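Inorganic pyrophosphatase (Coxiella burnetii, PDB 3TR4) probably hydrolyses inorganic pyrophosphate to two phosphate ions as a magnesium-dependent, homohexameric enzyme of the PPase family. Local coordinates at residues N18-I23 with Y57-S62; D69-L74 with S105-V110; K96-A101 with K153-E158. All coordinates share one frame; numbering follows the deposited sequence.

Contact 1. Residues N18-I23 with Y57-S62; sequences NVIIEI and YGFVPS
The Phe-59 ring lies beside Ile-20, pointing the same way, with Ile-20 CB at 4.2 Å from the ring centroid in an off-centre CH-pi contact. The two residues form a hydrogen-bonded antiparallel pair between strands 16-23 and 56-59 of the OB-fold-like beta barrel of soluble family I pyrophosphatases. CG of Phe-59 sits between its backbone N and carbonyl carbon (chi1 66°), which turns the ring toward strand 18-23. Ile-20 CD1 lies against both Phe-59 CZ and Pro-61 CG, 3.8 Å from each. Phe-40 of a neighbouring subunit packs on Ile-20.

Glu-22 crosses the Phe-59 side chain at about a right angle. Its CG meets the ring edge in plane. Its OE2 comes within 3.2 Å of Phe-59 CE1 and is hydrogen-bonded to the backbone N of Tyr-34.

Gly-58 pairs with Ile-21 at a CA-CA distance of 4.2 Å. Gly-58 CA also makes a CA-H...O contact of 3.2 Å with Ile-20 O. Tyr-57, predicted to bind substrate, lies alongside Ile-23, whose CD1 touches the ring at CD2. At this end the pairing holds a classic beta bulge: Tyr-57 O accepts from both Glu-22 N at 2.8 Å and Ile-23 N at 3.1 Å.

Contact 2. Residues D69-L74 with S105-V110; sequences DPLDVL and SKVLAV. With MN (manganese (II) ion), chain I.
The Asp-72 and Lys-106 side chains cross obliquely beside the manganese ion, where two parallel strands of the barrel's curled mixed sheet, 72-75 and 106-111, come together.

The polar contacts gather at this end. Asp-72 OD2 binds the manganese at 2.4 Å and also accepts from Lys-106 NZ at 3.1 Å. The amine meets OD2 on its anti side, 20° out of the carboxylate plane. Lys-106 runs extended past Asp-72 CB and bends only at its last torsion (chi4 46°), which brings NZ to the carboxylate. NZ also forms a salt bridge with Asp-104, another ligand of the metal. The lysine therefore links two metal-binding carboxylates and probably offsets part of their negative charge. Two waters also bind the metal, whose site includes Asp-67 and Asp-104. A separate water accepts from Asp-72 N and donates to Ser-105 O.

The backbone bonds follow the parallel pattern. Val-107 N donates to Asp-72 O, Leu-74 N to Val-107 O, and Ala-109 N to Leu-74 O.

Apolar packing lines both faces. Val-73 and Val-107 share one. Ala-109 CB touches Val-73 CG1 at 4.0 Å, and Leu-71 CD2 meets Val-107 CG2 with the side chains crossing at about a right angle. On the other face, which helix 130-142 covers, Leu-74 CB rests 3.7 Å from Leu-108 CD1.

Contact 3. Residues K96-A101 with K153-E158; sequences KMEDEA and KVKGWE
Glu-98 and Lys-155 form a salt bridge across the strands, with Lys-155 NZ 2.9 Å from Glu-98 OE2. The amine comes from above the carboxylate plane, 44° out of it. Glu-98 holds CG between its backbone N and carbonyl carbon (chi1 71°), and its chain then runs extended to the lysine. Lys-155 bends at chi2 and chi4, and its CE passes 3.8 Å from Glu-98 CG.

Backbone bonds hold the strands together. Glu-98 and Lys-153 exchange a reciprocal pair, Glu-98 N to Lys-153 O and Lys-153 N to Glu-98 O. Lys-96 N donates to Gly-156 O at 2.8 Å. Lys-96 O accepts from Lys-155 N at 2.8 Å, and weakly from Gly-156 N at 3.5 Å. Gly-156 has a positive phi here.

The side chains pack on two faces. On one, Lys-96 and Glu-158 cross at about a right angle, and their CG atoms lie 3.5 Å apart. On the other, the selenomethionine at Met-97 bends at chi3 (-60°). This brings its CE to Val-154 CG2 at 3.4 Å, a tight contact. Phe-140 of helix 130-142 also touches Met-97.

Past the pairing, Asp-99 OD1 accepts from Ala-101 N, an Asx turn that starts the loop toward the metal ligand Asp-104. The whole is an antiparallel pairing of strands 86-99 and 152-159 in the curled mixed sheet, with Lys-155 and Gly-156 both facing Lys-96 in a classic beta bulge.

The three contacts belong to one mixed sheet. Contacts 1 and 2 have centres about 8 Å apart and meet where strands 56-59 and 72-75 pair antiparallel. There Val-73 N lies 2.9 Å from Gly-58 O, a probable hydrogen bond. Contact 2 reaches contact 3 through Ser-105, whose OG is 3.3 Å from Met-97 N. Their centres are about 12 Å apart, and Leu-108 also packs on Trp-157. Contacts 1 and 3 do not touch; their nearest atoms are about 8 Å apart. Asp-72 of contact 2 binds the manganese ion, whose site also includes Asp-67 and Asp-104. The side chain of Tyr-57 is about 4 Å from the manganese ion. The side chain of Met-97 is about 8 Å from the manganese ion.

Contact 1. Residues N18-I23 with Y57-S62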
ATOM      1  N   ASN B  18      24.597  13.076   9.859  1.00 27.85           N
ATOM      2  CA  ASN B  18      23.500  13.204   8.908  1.00 24.61           C
ATOM      3  C   ASN B  18      23.457  12.075   7.890  1.00 23.92           C
ATOM      4  O   ASN B  18      24.490  11.600   7.420  1.00 27.09           O
ATOM      5  CB  ASN B  18      23.581  14.549   8.187  1.00 25.06           C
ATOM      6  CG  ASN B  18      23.321  15.720   9.115  1.00 32.65           C
ATOM      7  OD1 ASN B  18      22.587  15.595  10.096  1.00 32.25           O
ATOM      8  ND2 ASN B  18      23.918  16.866   8.808  1.00 30.26           N
ATOM      9  N   VAL B  19      22.247  11.650   7.551  1.00 22.61           N
ATOM     10  CA  VAL B  19      22.063  10.662   6.501  1.00 22.77           C
ATOM     11  C   VAL B  19      20.919  11.096   5.602  1.00 28.19           C
ATOM     12  O   VAL B  19      19.852  11.488   6.080  1.00 26.13           O
ATOM     13  CB  VAL B  19      21.763   9.266   7.079  1.00 25.52           C
ATOM     14  CG1 VAL B  19      21.310   8.321   5.979  1.00 24.85           C
ATOM     15  CG2 VAL B  19      22.999   8.712   7.786  1.00 30.10           C
ATOM     16  N   ILE B  20      21.155  11.053   4.298  1.00 24.52           N
ATOM     17  CA  ILE B  20      20.090  11.269   3.335  1.00 25.46           C
ATOM     18  C   ILE B  20      19.612   9.909   2.847  1.00 22.62           C
ATOM     19  O   ILE B  20      20.383   9.128   2.291  1.00 21.57           O
ATOM     20  CB  ILE B  20      20.554  12.134   2.152  1.00 23.27           C
ATOM     21  CG1 ILE B  20      20.877  13.553   2.633  1.00 25.07           C
ATOM     22  CG2 ILE B  20      19.479  12.169   1.075  1.00 26.10           C
ATOM     23  CD1 ILE B  20      21.489  14.451   1.571  1.00 33.02           C
ATOM     24  N   ILE B  21      18.339   9.621   3.081  1.00 21.87           N
ATOM     25  CA  ILE B  21      17.787   8.317   2.744  1.00 21.09           C
ATOM     26  C   ILE B  21      17.522   8.220   1.245  1.00 24.13           C
ATOM     27  O   ILE B  21      16.980   9.144   0.642  1.00 28.92           O
ATOM     28  CB  ILE B  21      16.496   8.037   3.532  1.00 20.84           C
ATOM     29  CG1 ILE B  21      16.801   7.960   5.031  1.00 20.63           C
ATOM     30  CG2 ILE B  21      15.853   6.743   3.057  1.00 19.01           C
ATOM     31  CD1 ILE B  21      17.733   6.824   5.414  1.00 24.05           C
ATOM     32  N   GLU B  22      17.917   7.098   0.652  1.00 18.96           N
ATOM     33  CA  GLU B  22      17.740   6.886  -0.779  1.00 23.09           C
ATOM     34  C   GLU B  22      16.767   5.742  -1.049  1.00 24.05           C
ATOM     35  O   GLU B  22      16.035   5.761  -2.036  1.00 26.26           O
ATOM     36  CB  GLU B  22      19.095   6.630  -1.452  1.00 20.87           C
ATOM     37  CG  GLU B  22      19.996   7.864  -1.508  1.00 22.46           C
ATOM     38  CD  GLU B  22      21.395   7.560  -2.024  1.00 32.79           C
ATOM     39  OE1 GLU B  22      21.960   6.513  -1.640  1.00 37.36           O
ATOM     40  OE2 GLU B  22      21.928   8.368  -2.814  1.00 34.43           O
ATOM     41  N   ILE B  23      16.757   4.755  -0.156  1.00 22.51           N
ATOM     42  CA  ILE B  23      15.895   3.585  -0.295  1.00 20.20           C
ATOM     43  C   ILE B  23      15.259   3.249   1.049  1.00 21.91           C
ATOM     44  O   ILE B  23      15.967   3.055   2.033  1.00 25.24           O
ATOM     45  CB  ILE B  23      16.704   2.354  -0.743  1.00 21.16           C
ATOM     46  CG1 ILE B  23      17.534   2.672  -1.987  1.00 27.87           C
ATOM     47  CG2 ILE B  23      15.782   1.161  -0.973  1.00 21.35           C
ATOM     48  CD1 ILE B  23      18.497   1.571  -2.356  1.00 33.18           C
ATOM     49  N   TYR B  57      18.293   2.714   3.627  1.00 22.96           N
ATOM     50  CA  TYR B  57      19.632   2.810   3.065  1.00 21.07           C
ATOM     51  C   TYR B  57      19.876   4.224   2.563  1.00 20.66           C
ATOM     52  O   TYR B  57      19.020   4.814   1.904  1.00 23.99           O
ATOM     53  CB  TYR B  57      19.792   1.796   1.932  1.00 23.28           C
ATOM     54  CG  TYR B  57      21.118   1.845   1.203  1.00 30.74           C
ATOM     55  CD1 TYR B  57      22.205   1.104   1.644  1.00 31.47           C
ATOM     56  CD2 TYR B  57      21.272   2.613   0.057  1.00 35.26           C
ATOM     57  CE1 TYR B  57      23.412   1.136   0.973  1.00 39.82           C
ATOM     58  CE2 TYR B  57      22.476   2.654  -0.620  1.00 38.39           C
ATOM     59  CZ  TYR B  57      23.543   1.914  -0.158  1.00 47.12           C
ATOM     60  OH  TYR B  57      24.741   1.954  -0.832  1.00 58.84           O
ATOM     61  N   GLY B  58      21.045   4.769   2.874  1.00 20.43           N
ATOM     62  CA  GLY B  58      21.376   6.114   2.448  1.00 22.68           C
ATOM     63  C   GLY B  58      22.866   6.375   2.480  1.00 20.54           C
ATOM     64  O   GLY B  58      23.667   5.446   2.439  1.00 24.74           O
ATOM     65  N   PHE B  59      23.234   7.646   2.566  1.00 20.36           N
ATOM     66  CA  PHE B  59      24.633   8.036   2.588  1.00 24.02           C
ATOM     67  C   PHE B  59      24.833   9.241   3.494  1.00 24.73           C
ATOM     68  O   PHE B  59      23.879   9.954   3.816  1.00 26.37           O
ATOM     69  CB  PHE B  59      25.111   8.367   1.173  1.00 24.51           C
ATOM     70  CG  PHE B  59      24.459   9.590   0.585  1.00 30.58           C
ATOM     71  CD1 PHE B  59      23.253   9.492  -0.091  1.00 29.22           C
ATOM     72  CD2 PHE B  59      25.047  10.836   0.715  1.00 26.52           C
ATOM     73  CE1 PHE B  59      22.649  10.615  -0.630  1.00 31.56           C
ATOM     74  CE2 PHE B  59      24.450  11.961   0.180  1.00 28.06           C
ATOM     75  CZ  PHE B  59      23.252  11.852  -0.493  1.00 32.40           C
ATOM     76  N   VAL B  60      26.077   9.459   3.908  1.00 26.62           N
ATOM     77  CA  VAL B  60      26.443  10.645   4.673  1.00 23.18           C
ATOM     78  C   VAL B  60      26.946  11.716   3.717  1.00 23.76           C
ATOM     79  O   VAL B  60      27.938  11.503   3.022  1.00 23.00           O
ATOM     80  CB  VAL B  60      27.568  10.340   5.689  1.00 23.41           C
ATOM     81  CG1 VAL B  60      27.818  11.544   6.597  1.00 21.66           C
ATOM     82  CG2 VAL B  60      27.225   9.112   6.507  1.00 20.41           C
ATOM     83  N   PRO B  61      26.272  12.876   3.680  1.00 22.93           N
ATOM     84  CA  PRO B  61      26.706  13.970   2.806  1.00 29.07           C
ATOM     85  C   PRO B  61      28.065  14.489   3.255  1.00 34.70           C
ATOM     86  O   PRO B  61      28.389  14.367   4.434  1.00 28.13           O
ATOM     87  CB  PRO B  61      25.644  15.053   3.032  1.00 28.93           C
ATOM     88  CG  PRO B  61      24.550  14.410   3.802  1.00 28.65           C
ATOM     89  CD  PRO B  61      25.154  13.273   4.547  1.00 26.40           C
ATOM     90  N   SER B  62      28.836  15.065   2.335  1.00 31.92           N
ATOM     91  CA  SER B  62      30.156  15.604   2.660  1.00 32.44           C
ATOM     92  C   SER B  62      31.127  14.528   3.144  1.00 32.51           C
ATOM     93  O   SER B  62      31.958  14.773   4.016  1.00 33.70           O
ATOM     94  CB  SER B  62      30.053  16.731   3.688  1.00 30.40           C
ATOM     95  OG  SER B  62      29.466  17.880   3.108  1.00 35.97           O
TER

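Contact 2. Residues D69-L74 with S105-V110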
ATOM      1  N   ASP B  69      31.991   7.351  -4.114  1.00 48.36           N
ATOM      2  CA  ASP B  69      30.692   7.817  -3.644  1.00 45.53           C
ATOM      3  C   ASP B  69      30.767   8.122  -2.151  1.00 35.27           C
ATOM      4  O   ASP B  69      31.684   7.665  -1.470  1.00 37.55           O
ATOM      5  CB  ASP B  69      29.614   6.761  -3.901  1.00 55.78           C
ATOM      6  CG  ASP B  69      29.404   6.481  -5.375  1.00 65.68           C
ATOM      7  OD1 ASP B  69      29.711   7.365  -6.202  1.00 67.32           O
ATOM      8  OD2 ASP B  69      28.923   5.375  -5.706  1.00 69.69           O
ATOM      9  N   PRO B  70      29.806   8.903  -1.635  1.00 36.58           N
ATOM     10  CA  PRO B  70      29.745   9.160  -0.191  1.00 34.10           C
ATOM     11  C   PRO B  70      29.604   7.866   0.605  1.00 29.14           C
ATOM     12  O   PRO B  70      29.198   6.841   0.054  1.00 31.50           O
ATOM     13  CB  PRO B  70      28.476  10.000  -0.038  1.00 26.62           C
ATOM     14  CG  PRO B  70      28.272  10.633  -1.368  1.00 33.01           C
ATOM     15  CD  PRO B  70      28.766   9.639  -2.376  1.00 39.53           C
ATOM     16  N   LEU B  71      29.929   7.924   1.893  1.00 29.09           N
ATOM     17  CA  LEU B  71      29.851   6.761   2.772  1.00 25.81           C
ATOM     18  C   LEU B  71      28.425   6.212   2.887  1.00 26.42           C
ATOM     19  O   LEU B  71      27.495   6.959   3.184  1.00 27.29           O
ATOM     20  CB  LEU B  71      30.378   7.135   4.161  1.00 24.68           C
ATOM     21  CG  LEU B  71      30.330   6.067   5.249  1.00 28.88           C
ATOM     22  CD1 LEU B  71      31.127   4.850   4.838  1.00 34.54           C
ATOM     23  CD2 LEU B  71      30.851   6.633   6.563  1.00 29.38           C
ATOM     24  N   ASP B  72      28.266   4.908   2.655  1.00 26.70           N
ATOM     25  CA  ASP B  72      26.965   4.240   2.750  1.00 24.10           C
ATOM     26  C   ASP B  72      26.545   4.012   4.191  1.00 29.42           C
ATOM     27  O   ASP B  72      27.377   3.722   5.052  1.00 28.73           O
ATOM     28  CB  ASP B  72      26.999   2.867   2.084  1.00 30.44           C
ATOM     29  CG  ASP B  72      27.289   2.934   0.608  1.00 36.49           C
ATOM     30  OD1 ASP B  72      27.055   3.995  -0.008  1.00 41.74           O
ATOM     31  OD2 ASP B  72      27.739   1.902   0.068  1.00 35.35           O
ATOM     32  N   VAL B  73      25.245   4.095   4.440  1.00 24.46           N
ATOM     33  CA  VAL B  73      24.716   3.842   5.771  1.00 24.36           C
ATOM     34  C   VAL B  73      23.440   3.014   5.713  1.00 24.31           C
ATOM     35  O   VAL B  73      22.566   3.258   4.880  1.00 27.67           O
ATOM     36  CB  VAL B  73      24.428   5.155   6.512  1.00 26.33           C
ATOM     37  CG1 VAL B  73      23.891   4.875   7.907  1.00 26.19           C
ATOM     38  CG2 VAL B  73      25.686   6.005   6.578  1.00 29.69           C
ATOM     39  N   LEU B  74      23.351   2.020   6.592  1.00 18.64           N
ATOM     40  CA  LEU B  74      22.113   1.288   6.807  1.00 15.77           C
ATOM     41  C   LEU B  74      21.463   1.843   8.067  1.00 24.97           C
ATOM     42  O   LEU B  74      22.095   1.898   9.125  1.00 26.60           O
ATOM     43  CB  LEU B  74      22.408  -0.196   6.997  1.00 16.54           C
ATOM     44  CG  LEU B  74      23.178  -0.857   5.855  1.00 27.16           C
ATOM     45  CD1 LEU B  74      23.706  -2.226   6.270  1.00 28.12           C
ATOM     46  CD2 LEU B  74      22.293  -0.962   4.628  1.00 27.05           C
ATOM     47  N   SER B 105      32.020  -1.094   2.283  1.00 32.75           N
ATOM     48  CA  SER B 105      31.429  -1.321   3.596  1.00 38.70           C
ATOM     49  C   SER B 105      30.300  -0.340   3.876  1.00 37.69           C
ATOM     50  O   SER B 105      30.163   0.682   3.201  1.00 36.10           O
ATOM     51  CB  SER B 105      32.491  -1.228   4.688  1.00 38.52           C
ATOM     52  OG  SER B 105      33.366  -2.338   4.627  1.00 49.69           O
ATOM     53  N   LYS B 106      29.491  -0.656   4.878  1.00 32.66           N
ATOM     54  CA  LYS B 106      28.334   0.159   5.193  1.00 23.64           C
ATOM     55  C   LYS B 106      28.143   0.281   6.703  1.00 27.39           C
ATOM     56  O   LYS B 106      28.086  -0.719   7.420  1.00 25.04           O
ATOM     57  CB  LYS B 106      27.090  -0.432   4.530  1.00 28.84           C
ATOM     58  CG  LYS B 106      27.170  -0.430   3.001  1.00 36.18           C
ATOM     59  CD  LYS B 106      26.211  -1.423   2.377  1.00 34.65           C
ATOM     60  CE  LYS B 106      26.204  -1.295   0.859  1.00 37.64           C
ATOM     61  NZ  LYS B 106      27.573  -1.208   0.283  1.00 36.75           N
ATOM     62  N   VAL B 107      28.059   1.516   7.179  1.00 26.91           N
ATOM     63  CA  VAL B 107      27.805   1.770   8.590  1.00 23.74           C
ATOM     64  C   VAL B 107      26.370   1.393   8.940  1.00 23.61           C
ATOM     65  O   VAL B 107      25.445   1.671   8.180  1.00 28.85           O
ATOM     66  CB  VAL B 107      28.058   3.248   8.948  1.00 26.16           C
ATOM     67  CG1 VAL B 107      27.522   3.566  10.334  1.00 26.25           C
ATOM     68  CG2 VAL B 107      29.545   3.563   8.862  1.00 26.24           C
ATOM     69  N   LEU B 108      26.191   0.734  10.080  1.00 26.27           N
ATOM     70  CA  LEU B 108      24.857   0.446  10.591  1.00 28.65           C
ATOM     71  C   LEU B 108      24.510   1.463  11.672  1.00 25.59           C
ATOM     72  O   LEU B 108      25.295   1.688  12.595  1.00 26.37           O
ATOM     73  CB  LEU B 108      24.787  -0.974  11.160  1.00 26.11           C
ATOM     74  CG  LEU B 108      23.402  -1.426  11.632  1.00 30.40           C
ATOM     75  CD1 LEU B 108      22.441  -1.518  10.458  1.00 30.23           C
ATOM     76  CD2 LEU B 108      23.480  -2.756  12.365  1.00 33.04           C
ATOM     77  N   ALA B 109      23.337   2.079  11.559  1.00 23.00           N
ATOM     78  CA  ALA B 109      22.950   3.139  12.484  1.00 26.66           C
ATOM     79  C   ALA B 109      21.489   3.059  12.912  1.00 24.84           C
ATOM     80  O   ALA B 109      20.695   2.320  12.326  1.00 20.53           O
ATOM     81  CB  ALA B 109      23.247   4.506  11.874  1.00 27.14           C
ATOM     82  N   VAL B 110      21.154   3.830  13.946  1.00 26.76           N
ATOM     83  CA  VAL B 110      19.781   4.006  14.413  1.00 20.35           C
ATOM     84  C   VAL B 110      19.554   5.501  14.617  1.00 19.60           C
ATOM     85  O   VAL B 110      20.515   6.262  14.701  1.00 21.66           O
ATOM     86  CB  VAL B 110      19.528   3.265  15.742  1.00 23.01           C
ATOM     87  CG1 VAL B 110      19.433   1.759  15.511  1.00 23.85           C
ATOM     88  CG2 VAL B 110      20.620   3.590  16.746  1.00 19.19           C
TER
HETATM   89 MN    MN I 176      28.580   2.567  -2.101  0.93 55.37          MN
HETATM   90  O   HOH W   1      27.208   4.374  -3.130  0.90 37.25           O
HETATM   91  O   HOH W   2      30.568   2.953   1.602  1.00 36.52           O
HETATM   92  O   HOH W   3      29.841   3.933  -1.394  1.00 45.08           O

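Contact 3. Residues K96-A101 with K153-E158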
ATOM      1  N   LYS B  96      31.327  -4.981   6.981  1.00 25.82           N
ATOM      2  CA  LYS B  96      32.450  -5.029   6.060  1.00 34.35           C
ATOM      3  C   LYS B  96      32.080  -5.854   4.835  1.00 30.38           C
ATOM      4  O   LYS B  96      31.592  -6.977   4.960  1.00 31.43           O
ATOM      5  CB  LYS B  96      33.674  -5.634   6.749  1.00 36.03           C
ATOM      6  CG  LYS B  96      34.209  -4.805   7.906  1.00 42.97           C
ATOM      7  CD  LYS B  96      34.869  -3.524   7.415  1.00 49.49           C
ATOM      8  CE  LYS B  96      35.535  -2.773   8.559  1.00 53.25           C
ATOM      9  NZ  LYS B  96      36.311  -1.594   8.085  1.00 53.79           N
HETATM   10  N   MSE B  97      32.301  -5.295   3.651  1.00 28.07           N
HETATM   11  CA  MSE B  97      31.974  -6.009   2.425  1.00 33.77           C
HETATM   12  C   MSE B  97      32.765  -5.469   1.246  1.00 31.62           C
HETATM   13  O   MSE B  97      33.262  -4.344   1.282  1.00 32.89           O
HETATM   14  CB  MSE B  97      30.464  -5.946   2.140  1.00 35.36           C
HETATM   15  CG  MSE B  97      30.042  -4.952   1.061  1.00 47.77           C
HETATM   16 SE   MSE B  97      28.121  -5.027   0.618  1.00 54.02          SE
HETATM   17  CE  MSE B  97      28.000  -6.872   0.008  1.00 37.56           C
ATOM     18  N   GLU B  98      32.892  -6.284   0.208  1.00 31.99           N
ATOM     19  CA  GLU B  98      33.503  -5.822  -1.030  1.00 33.08           C
ATOM     20  C   GLU B  98      32.601  -6.161  -2.203  1.00 34.82           C
ATOM     21  O   GLU B  98      31.857  -7.145  -2.167  1.00 35.61           O
ATOM     22  CB  GLU B  98      34.899  -6.417  -1.222  1.00 46.49           C
ATOM     23  CG  GLU B  98      34.930  -7.900  -1.544  1.00 50.27           C
ATOM     24  CD  GLU B  98      36.322  -8.379  -1.922  1.00 54.41           C
ATOM     25  OE1 GLU B  98      36.918  -7.812  -2.863  1.00 61.15           O
ATOM     26  OE2 GLU B  98      36.826  -9.318  -1.271  1.00 48.98           O
ATOM     27  N   ASP B  99      32.648  -5.329  -3.236  1.00 35.77           N
ATOM     28  CA  ASP B  99      31.902  -5.608  -4.449  1.00 40.95           C
ATOM     29  C   ASP B  99      32.878  -5.875  -5.584  1.00 39.82           C
ATOM     30  O   ASP B  99      34.064  -6.100  -5.341  1.00 39.47           O
ATOM     31  CB  ASP B  99      30.934  -4.467  -4.785  1.00 46.61           C
ATOM     32  CG  ASP B  99      31.628  -3.121  -4.915  1.00 53.78           C
ATOM     33  OD1 ASP B  99      32.838  -3.093  -5.235  1.00 49.99           O
ATOM     34  OD2 ASP B  99      30.952  -2.089  -4.706  1.00 54.26           O
ATOM     35  N   GLU B 100      32.386  -5.849  -6.818  1.00 42.10           N
ATOM     36  CA  GLU B 100      33.223  -6.165  -7.971  1.00 44.43           C
ATOM     37  C   GLU B 100      34.425  -5.223  -8.092  1.00 45.02           C
ATOM     38  O   GLU B 100      35.485  -5.622  -8.576  1.00 45.00           O
ATOM     39  CB  GLU B 100      32.398  -6.154  -9.266  1.00 47.28           C
ATOM     40  CG  GLU B 100      31.808  -4.802  -9.637  1.00 49.57           C
ATOM     41  CD  GLU B 100      30.628  -4.405  -8.765  1.00 55.23           C
ATOM     42  OE1 GLU B 100      30.049  -5.287  -8.095  1.00 50.30           O
ATOM     43  OE2 GLU B 100      30.277  -3.206  -8.751  1.00 61.20           O
ATOM     44  N   ALA B 101      34.261  -3.984  -7.638  1.00 42.39           N
ATOM     45  CA  ALA B 101      35.295  -2.963  -7.803  1.00 43.95           C
ATOM     46  C   ALA B 101      36.243  -2.849  -6.607  1.00 46.20           C
ATOM     47  O   ALA B 101      37.388  -2.423  -6.759  1.00 53.11           O
ATOM     48  CB  ALA B 101      34.660  -1.611  -8.115  1.00 44.86           C
ATOM     49  N   LYS B 153      30.532  -9.652  -1.628  1.00 35.72           N
ATOM     50  CA  LYS B 153      30.993 -10.593  -0.625  1.00 35.27           C
ATOM     51  C   LYS B 153      31.041  -9.875   0.713  1.00 32.41           C
ATOM     52  O   LYS B 153      31.854  -8.971   0.910  1.00 30.12           O
ATOM     53  CB  LYS B 153      32.379 -11.126  -0.990  1.00 33.34           C
ATOM     54  CG  LYS B 153      32.975 -12.087   0.026  1.00 45.19           C
ATOM     55  CD  LYS B 153      32.161 -13.362   0.133  1.00 55.89           C
ATOM     56  CE  LYS B 153      32.881 -14.405   0.972  1.00 62.20           C
ATOM     57  NZ  LYS B 153      33.162 -13.922   2.354  1.00 65.34           N
ATOM     58  N   VAL B 154      30.154 -10.265   1.623  1.00 29.28           N
ATOM     59  CA  VAL B 154      30.142  -9.691   2.962  1.00 28.76           C
ATOM     60  C   VAL B 154      31.135 -10.420   3.854  1.00 35.59           C
ATOM     61  O   VAL B 154      31.106 -11.647   3.955  1.00 41.24           O
ATOM     62  CB  VAL B 154      28.741  -9.739   3.586  1.00 28.86           C
ATOM     63  CG1 VAL B 154      28.779  -9.249   5.038  1.00 26.33           C
ATOM     64  CG2 VAL B 154      27.776  -8.908   2.763  1.00 33.36           C
ATOM     65  N   LYS B 155      32.016  -9.658   4.495  1.00 28.39           N
ATOM     66  CA  LYS B 155      33.085 -10.230   5.304  1.00 28.29           C
ATOM     67  C   LYS B 155      32.663 -10.453   6.759  1.00 37.23           C
ATOM     68  O   LYS B 155      33.062 -11.436   7.389  1.00 32.93           O
ATOM     69  CB  LYS B 155      34.320  -9.332   5.252  1.00 32.40           C
ATOM     70  CG  LYS B 155      34.777  -8.988   3.842  1.00 35.89           C
ATOM     71  CD  LYS B 155      35.114 -10.241   3.051  1.00 42.17           C
ATOM     72  CE  LYS B 155      35.531  -9.902   1.626  1.00 48.79           C
ATOM     73  NZ  LYS B 155      36.761  -9.063   1.581  1.00 48.18           N
ATOM     74  N   GLY B 156      31.859  -9.538   7.292  1.00 34.83           N
ATOM     75  CA  GLY B 156      31.417  -9.638   8.670  1.00 34.86           C
ATOM     76  C   GLY B 156      31.034  -8.297   9.262  1.00 38.00           C
ATOM     77  O   GLY B 156      31.044  -7.276   8.575  1.00 40.53           O
ATOM     78  N   TRP B 157      30.687  -8.304  10.543  1.00 32.61           N
ATOM     79  CA  TRP B 157      30.343  -7.079  11.255  1.00 31.52           C
ATOM     80  C   TRP B 157      31.483  -6.634  12.168  1.00 35.55           C
ATOM     81  O   TRP B 157      32.066  -7.448  12.883  1.00 31.94           O
ATOM     82  CB  TRP B 157      29.082  -7.293  12.092  1.00 36.43           C
ATOM     83  CG  TRP B 157      27.876  -7.610  11.271  1.00 35.80           C
ATOM     84  CD1 TRP B 157      27.428  -8.848  10.914  1.00 37.11           C
ATOM     85  CD2 TRP B 157      26.958  -6.671  10.704  1.00 31.54           C
ATOM     86  NE1 TRP B 157      26.289  -8.736  10.159  1.00 39.78           N
ATOM     87  CE2 TRP B 157      25.980  -7.411  10.015  1.00 35.36           C
ATOM     88  CE3 TRP B 157      26.871  -5.278  10.713  1.00 29.32           C
ATOM     89  CZ2 TRP B 157      24.925  -6.803   9.340  1.00 36.06           C
ATOM     90  CZ3 TRP B 157      25.826  -4.676  10.045  1.00 33.71           C
ATOM     91  CH2 TRP B 157      24.865  -5.438   9.366  1.00 38.41           C
ATOM     92  N   GLU B 158      31.797  -5.341  12.138  1.00 30.65           N
ATOM     93  CA  GLU B 158      32.767  -4.766  13.065  1.00 35.78           C
ATOM     94  C   GLU B 158      32.066  -3.781  13.996  1.00 31.08           C
ATOM     95  O   GLU B 158      30.921  -3.401  13.757  1.00 28.28           O
ATOM     96  CB  GLU B 158      33.903  -4.070  12.314  1.00 43.08           C
ATOM     97  CG  GLU B 158      34.688  -4.973  11.375  1.00 60.06           C
ATOM     98  CD  GLU B 158      35.605  -5.936  12.106  1.00 79.64           C
ATOM     99  OE1 GLU B 158      36.837  -5.837  11.921  1.00 87.06           O
ATOM    100  OE2 GLU B 158      35.097  -6.796  12.857  1.00 86.21           O
TER